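Local atomic coordinates of nitrogenase molybdenum-iron protein alpha chain (Clostridium pasteurianum, PDB entry 4WES), a protein that forms, with the beta chain, the molybdenum-iron component of nitrogenase, which reduces dinitrogen to ammonium on an iron-molybdenum cofactor. Residues Asn202-Leu213 / Asn251-Cys262. Residues are numbered along the deposited sequence; the frame is centred on the assembly and turned at random.
Sequences NKEQKKYSINVL and NADKADLNLVQC. With ICS (iron-sulfur-molybdenum cluster with interstitial carbon), chain F.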
loop_
_atom_site.group_PDB
_atom_site.type_symbol
_atom_site.label_atom_id
_atom_site.label_comp_id
_atom_site.label_asym_id
_atom_site.label_seq_id
_atom_site.Cartn_x
_atom_site.Cartn_y
_atom_site.Cartn_z
ATOM N N ASN A 202 -21.838 -31.847 34.487
ATOM C CA ASN A 202 -21.685 -33.097 35.220
ATOM C C ASN A 202 -20.272 -33.622 35.218
ATOM O O ASN A 202 -20.054 -34.801 35.475
ATOM C CB ASN A 202 -22.606 -34.166 34.624
ATOM C CG ASN A 202 -22.333 -34.396 33.159
ATOM O OD1 ASN A 202 -21.235 -34.126 32.660
ATOM N ND2 ASN A 202 -23.346 -34.879 32.445
ATOM N N LYS A 203 -19.294 -32.743 34.985
ATOM C CA LYS A 203 -17.925 -33.206 34.902
ATOM C C LYS A 203 -17.381 -33.634 36.269
ATOM O O LYS A 203 -17.760 -33.105 37.317
ATOM C CB LYS A 203 -17.045 -32.175 34.210
ATOM C CG LYS A 203 -17.336 -32.125 32.720
ATOM C CD LYS A 203 -16.364 -31.245 31.945
ATOM C CE LYS A 203 -15.507 -32.046 30.977
ATOM N NZ LYS A 203 -14.435 -32.832 31.649
ATOM N N GLU A 204 -16.497 -34.624 36.232
ATOM C CA GLU A 204 -15.773 -35.090 37.409
ATOM C C GLU A 204 -14.721 -34.037 37.780
ATOM O O GLU A 204 -13.942 -33.624 36.946
ATOM C CB GLU A 204 -15.090 -36.410 37.074
ATOM C CG GLU A 204 -14.280 -37.113 38.155
ATOM C CD GLU A 204 -13.591 -38.385 37.660
ATOM O OE1 GLU A 204 -13.989 -38.908 36.581
ATOM O OE2 GLU A 204 -12.642 -38.835 38.349
ATOM N N GLN A 205 -14.686 -33.637 39.045
ATOM C CA GLN A 205 -13.701 -32.644 39.497
ATOM C C GLN A 205 -12.296 -33.256 39.518
ATOM O O GLN A 205 -12.073 -34.361 40.010
ATOM C CB GLN A 205 -14.050 -32.131 40.876
ATOM C CG GLN A 205 -13.160 -31.002 41.389
ATOM C CD GLN A 205 -13.752 -30.326 42.598
ATOM O OE1 GLN A 205 -14.993 -30.293 42.780
ATOM N NE2 GLN A 205 -12.888 -29.712 43.407
ATOM N N LYS A 206 -11.339 -32.512 38.982
ATOM C CA LYS A 206 -9.939 -32.895 38.998
ATOM C C LYS A 206 -9.217 -32.325 40.212
ATOM O O LYS A 206 -9.685 -31.405 40.888
ATOM C CB LYS A 206 -9.232 -32.494 37.671
ATOM C CG LYS A 206 -9.742 -33.239 36.438
ATOM C CD LYS A 206 -9.116 -32.766 35.137
ATOM C CE LYS A 206 -9.522 -33.683 33.996
ATOM N NZ LYS A 206 -8.848 -33.264 32.737
ATOM N N LYS A 207 -8.038 -32.864 40.469
ATOM C CA LYS A 207 -7.234 -32.422 41.606
ATOM C C LYS A 207 -6.703 -31.001 41.383
ATOM O O LYS A 207 -6.443 -30.596 40.255
ATOM C CB LYS A 207 -6.061 -33.360 41.867
ATOM C CG LYS A 207 -6.464 -34.791 42.171
ATOM C CD LYS A 207 -5.224 -35.607 42.519
ATOM C CE LYS A 207 -5.216 -36.966 41.829
ATOM N NZ LYS A 207 -6.284 -37.884 42.311
ATOM N N TYR A 208 -6.509 -30.283 42.480
ATOM C CA TYR A 208 -5.968 -28.932 42.460
ATOM C C TYR A 208 -6.692 -28.001 41.504
ATOM O O TYR A 208 -6.073 -27.249 40.749
ATOM C CB TYR A 208 -4.485 -28.957 42.137
ATOM C CG TYR A 208 -3.700 -29.909 43.020
ATOM C CD1 TYR A 208 -3.655 -29.747 44.397
ATOM C CD2 TYR A 208 -3.034 -30.973 42.470
ATOM C CE1 TYR A 208 -2.940 -30.619 45.201
ATOM C CE2 TYR A 208 -2.339 -31.860 43.257
ATOM C CZ TYR A 208 -2.300 -31.677 44.617
ATOM O OH TYR A 208 -1.574 -32.564 45.368
ATOM N N SER A 209 -8.013 -28.056 41.538
ATOM C CA SER A 209 -8.840 -27.297 40.610
ATOM C C SER A 209 -9.148 -25.898 41.128
ATOM O O SER A 209 -9.604 -25.714 42.257
ATOM C CB SER A 209 -10.143 -28.038 40.308
ATOM O OG SER A 209 -9.968 -29.121 39.399
ATOM N N ILE A 210 -8.878 -24.924 40.266
ATOM C CA ILE A 210 -9.162 -23.523 40.546
ATOM C C ILE A 210 -9.971 -22.960 39.371
ATOM O O ILE A 210 -9.910 -23.451 38.259
ATOM C CB ILE A 210 -7.855 -22.721 40.739
ATOM C CG1 ILE A 210 -7.022 -22.662 39.471
ATOM C CG2 ILE A 210 -7.085 -23.310 41.896
ATOM C CD1 ILE A 210 -7.369 -21.458 38.584
ATOM N N ASN A 211 -10.693 -21.872 39.645
ATOM C CA ASN A 211 -11.263 -21.040 38.586
ATOM C C ASN A 211 -10.641 -19.654 38.661
ATOM O O ASN A 211 -10.337 -19.182 39.744
ATOM C CB ASN A 211 -12.749 -20.824 38.745
ATOM C CG ASN A 211 -13.580 -22.089 38.666
ATOM O OD1 ASN A 211 -13.287 -23.019 37.898
ATOM N ND2 ASN A 211 -14.617 -22.137 39.519
ATOM N N VAL A 212 -10.480 -19.010 37.499
ATOM C CA VAL A 212 -10.178 -17.593 37.466
ATOM C C VAL A 212 -11.448 -16.836 37.123
ATOM O O VAL A 212 -11.997 -16.981 36.035
ATOM C CB VAL A 212 -9.048 -17.228 36.509
ATOM C CG1 VAL A 212 -8.677 -15.746 36.663
ATOM C CG2 VAL A 212 -7.827 -18.100 36.730
ATOM N N LEU A 213 -11.963 -16.101 38.095
ATOM C CA LEU A 213 -13.212 -15.364 37.946
ATOM C C LEU A 213 -12.947 -13.899 37.571
ATOM O O LEU A 213 -12.078 -13.247 38.176
ATOM C CB LEU A 213 -14.017 -15.383 39.236
ATOM C CG LEU A 213 -14.492 -16.737 39.783
ATOM C CD1 LEU A 213 -15.425 -16.506 40.956
ATOM C CD2 LEU A 213 -15.131 -17.591 38.708
ATOM N N ASN A 251 -19.673 -26.073 34.381
ATOM C CA ASN A 251 -18.923 -26.831 35.360
ATOM C C ASN A 251 -18.049 -25.972 36.277
ATOM O O ASN A 251 -17.141 -26.487 36.929
ATOM C CB ASN A 251 -18.098 -27.895 34.663
ATOM C CG ASN A 251 -18.950 -29.002 34.113
ATOM O OD1 ASN A 251 -19.470 -29.816 34.868
ATOM N ND2 ASN A 251 -19.145 -29.017 32.816
ATOM N N ALA A 252 -18.388 -24.690 36.429
ATOM C CA ALA A 252 -17.588 -23.838 37.280
ATOM C C ALA A 252 -17.597 -24.327 38.751
ATOM O O ALA A 252 -16.677 -24.034 39.500
ATOM C CB ALA A 252 -18.035 -22.389 37.219
ATOM N N ASP A 253 -18.631 -25.075 39.163
ATOM C CA ASP A 253 -18.684 -25.578 40.522
ATOM C C ASP A 253 -17.659 -26.683 40.811
ATOM O O ASP A 253 -17.514 -27.081 41.955
ATOM C CB ASP A 253 -20.096 -26.063 40.872
ATOM C CG ASP A 253 -20.599 -27.173 39.944
ATOM O OD1 ASP A 253 -20.402 -27.086 38.714
ATOM O OD2 ASP A 253 -21.192 -28.141 40.473
ATOM N N LYS A 254 -16.949 -27.174 39.815
ATOM C CA LYS A 254 -15.994 -28.258 39.978
ATOM C C LYS A 254 -14.600 -27.703 40.259
ATOM O O LYS A 254 -13.625 -27.963 39.521
ATOM C CB LYS A 254 -16.032 -29.165 38.753
ATOM C CG LYS A 254 -17.396 -29.781 38.489
ATOM C CD LYS A 254 -17.802 -30.744 39.609
ATOM C CE LYS A 254 -19.305 -30.948 39.645
ATOM N NZ LYS A 254 -19.759 -31.499 38.359
ATOM N N ALA A 255 -14.504 -26.925 41.340
ATOM C CA ALA A 255 -13.255 -26.301 41.739
ATOM C C ALA A 255 -13.185 -26.241 43.237
ATOM O O ALA A 255 -14.205 -26.228 43.915
ATOM C CB ALA A 255 -13.100 -24.894 41.167
ATOM N N ASP A 256 -11.963 -26.154 43.754
ATOM C CA ASP A 256 -11.751 -25.922 45.178
ATOM C C ASP A 256 -11.456 -24.491 45.581
ATOM O O ASP A 256 -11.594 -24.169 46.752
ATOM C CB ASP A 256 -10.623 -26.815 45.684
ATOM C CG ASP A 256 -11.082 -28.232 45.869
ATOM O OD1 ASP A 256 -12.302 -28.453 46.041
ATOM O OD2 ASP A 256 -10.266 -29.129 45.805
ATOM N N LEU A 257 -11.065 -23.637 44.620
ATOM C CA LEU A 257 -10.760 -22.264 44.968
ATOM C C LEU A 257 -11.059 -21.369 43.790
ATOM O O LEU A 257 -10.604 -21.637 42.673
ATOM C CB LEU A 257 -9.271 -22.128 45.370
ATOM C CG LEU A 257 -8.810 -20.742 45.867
ATOM C CD1 LEU A 257 -9.495 -20.355 47.174
ATOM C CD2 LEU A 257 -7.302 -20.781 46.024
ATOM N N ASN A 258 -11.815 -20.297 44.060
ATOM C CA ASN A 258 -12.062 -19.248 43.072
ATOM C C ASN A 258 -11.065 -18.101 43.268
ATOM O O ASN A 258 -10.824 -17.656 44.399
ATOM C CB ASN A 258 -13.484 -18.698 43.232
ATOM C CG ASN A 258 -14.529 -19.542 42.544
ATOM O OD1 ASN A 258 -14.278 -20.056 41.462
ATOM N ND2 ASN A 258 -15.743 -19.561 43.101
ATOM N N LEU A 259 -10.500 -17.640 42.160
ATOM C CA LEU A 259 -9.560 -16.522 42.156
ATOM C C LEU A 259 -10.288 -15.328 41.519
ATOM O O LEU A 259 -10.653 -15.400 40.363
ATOM C CB LEU A 259 -8.325 -16.864 41.357
ATOM C CG LEU A 259 -7.646 -18.204 41.626
ATOM C CD1 LEU A 259 -6.450 -18.398 40.710
ATOM C CD2 LEU A 259 -7.262 -18.395 43.063
ATOM N N VAL A 260 -10.410 -14.220 42.215
ATOM C CA VAL A 260 -11.157 -13.075 41.708
ATOM C C VAL A 260 -10.192 -12.001 41.221
ATOM O O VAL A 260 -9.546 -11.323 42.027
ATOM C CB VAL A 260 -12.119 -12.542 42.781
ATOM C CG1 VAL A 260 -12.765 -11.236 42.361
ATOM C CG2 VAL A 260 -13.194 -13.578 43.104
ATOM N N GLN A 261 -10.085 -11.861 39.902
ATOM C CA GLN A 261 -9.223 -10.850 39.291
ATOM C C GLN A 261 -9.966 -9.501 39.238
ATOM O O GLN A 261 -9.568 -8.574 39.912
ATOM C CB GLN A 261 -8.749 -11.304 37.897
ATOM C CG GLN A 261 -7.872 -10.293 37.149
ATOM C CD GLN A 261 -6.567 -10.036 37.831
ATOM O OE1 GLN A 261 -5.885 -10.981 38.242
ATOM N NE2 GLN A 261 -6.179 -8.767 37.914
ATOM N N CYS A 262 -11.047 -9.440 38.478
ATOM C CA CYS A 262 -11.900 -8.261 38.490
ATOM C C CYS A 262 -12.961 -8.406 39.581
ATOM O O CYS A 262 -13.938 -9.160 39.408
ATOM C CB CYS A 262 -12.599 -8.046 37.147
ATOM S SG CYS A 262 -13.707 -6.654 37.274
HETATM FE FE1 ICS F . -13.639 -5.766 35.174
HETATM MO MO1 ICS F . -13.064 -1.669 29.581
HETATM FE FE2 ICS F . -14.986 -4.255 33.451
HETATM FE FE3 ICS F . -12.907 -5.707 32.605
HETATM FE FE4 ICS F . -12.521 -3.617 34.200
HETATM FE FE5 ICS F . -12.326 -2.074 32.139
HETATM FE FE6 ICS F . -14.747 -2.759 31.366
HETATM FE FE7 ICS F . -12.709 -4.138 30.554
HETATM C CX ICS F . -13.345 -3.753 32.435
HETATM S S1A ICS F . -14.391 -3.618 35.537
HETATM S S1B ICS F . -13.973 -0.673 31.492
HETATM S S2A ICS F . -14.876 -6.523 33.445
HETATM S S2B ICS F . -16.638 -3.263 32.336
HETATM S S3A ICS F . -11.264 -1.776 34.106
HETATM S S3B ICS F . -14.481 -3.553 29.307
HETATM S S4A ICS F . -11.479 -5.654 34.364
HETATM S S4B ICS F . -11.081 -2.637 30.365
HETATM S S5A ICS F . -12.161 -6.272 30.576
HETATM O O HOH W 1 -20.839 -31.068 31.672
HETATM O O HOH W 2 -9.843 -29.764 43.173
HETATM O O HOH W 3 -12.233 -29.906 37.951
#
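Asn211 and Asn258 are paired on parallel strands, their side chains side by side with amide planes 31° apart. Asn211 ND2 donates to Asn258 OD1 at 2.9 Å and to a lone pair of Ala252 O at 2.8 Å. Both acceptors lie near its amide plane, which fixes the amide's rotation, while its OD1 accepts from Asn237. Leu213 crosses the same amide, Leu213 CD1 lying 3.5 Å from Asn258 CG. On the other face, Ile210 CD1 meets Leu259 CD1 at 3.8 Å. In the loops leading into the strands, Lys254, bent at chi2 (-65°) and chi4 (60°), brings NZ to an in-plane lone pair of Lys203 O at 2.8 Å. Lys203 N donates to Asn251 OD1 at 2.9 Å from above the Asn251 side-chain carbonyl plane. Gln205 NE2 gives Asp256 OD1 a weak bond (3.0 Å), and a water accepting from NE2 donates to Asp256 OD2. Two residues past strand 257-260, Cys262 N-caps helix 263-277 and its SG binds the cofactor iron FE1 at 2.3 Å, where alpha/beta folds usually place active sites. Strand 209-215 lies between 235-239 and 257-260; helix 263-277 covers the Leu213 and Asn258 face, helix 289-303 that of Ile210 and Leu259.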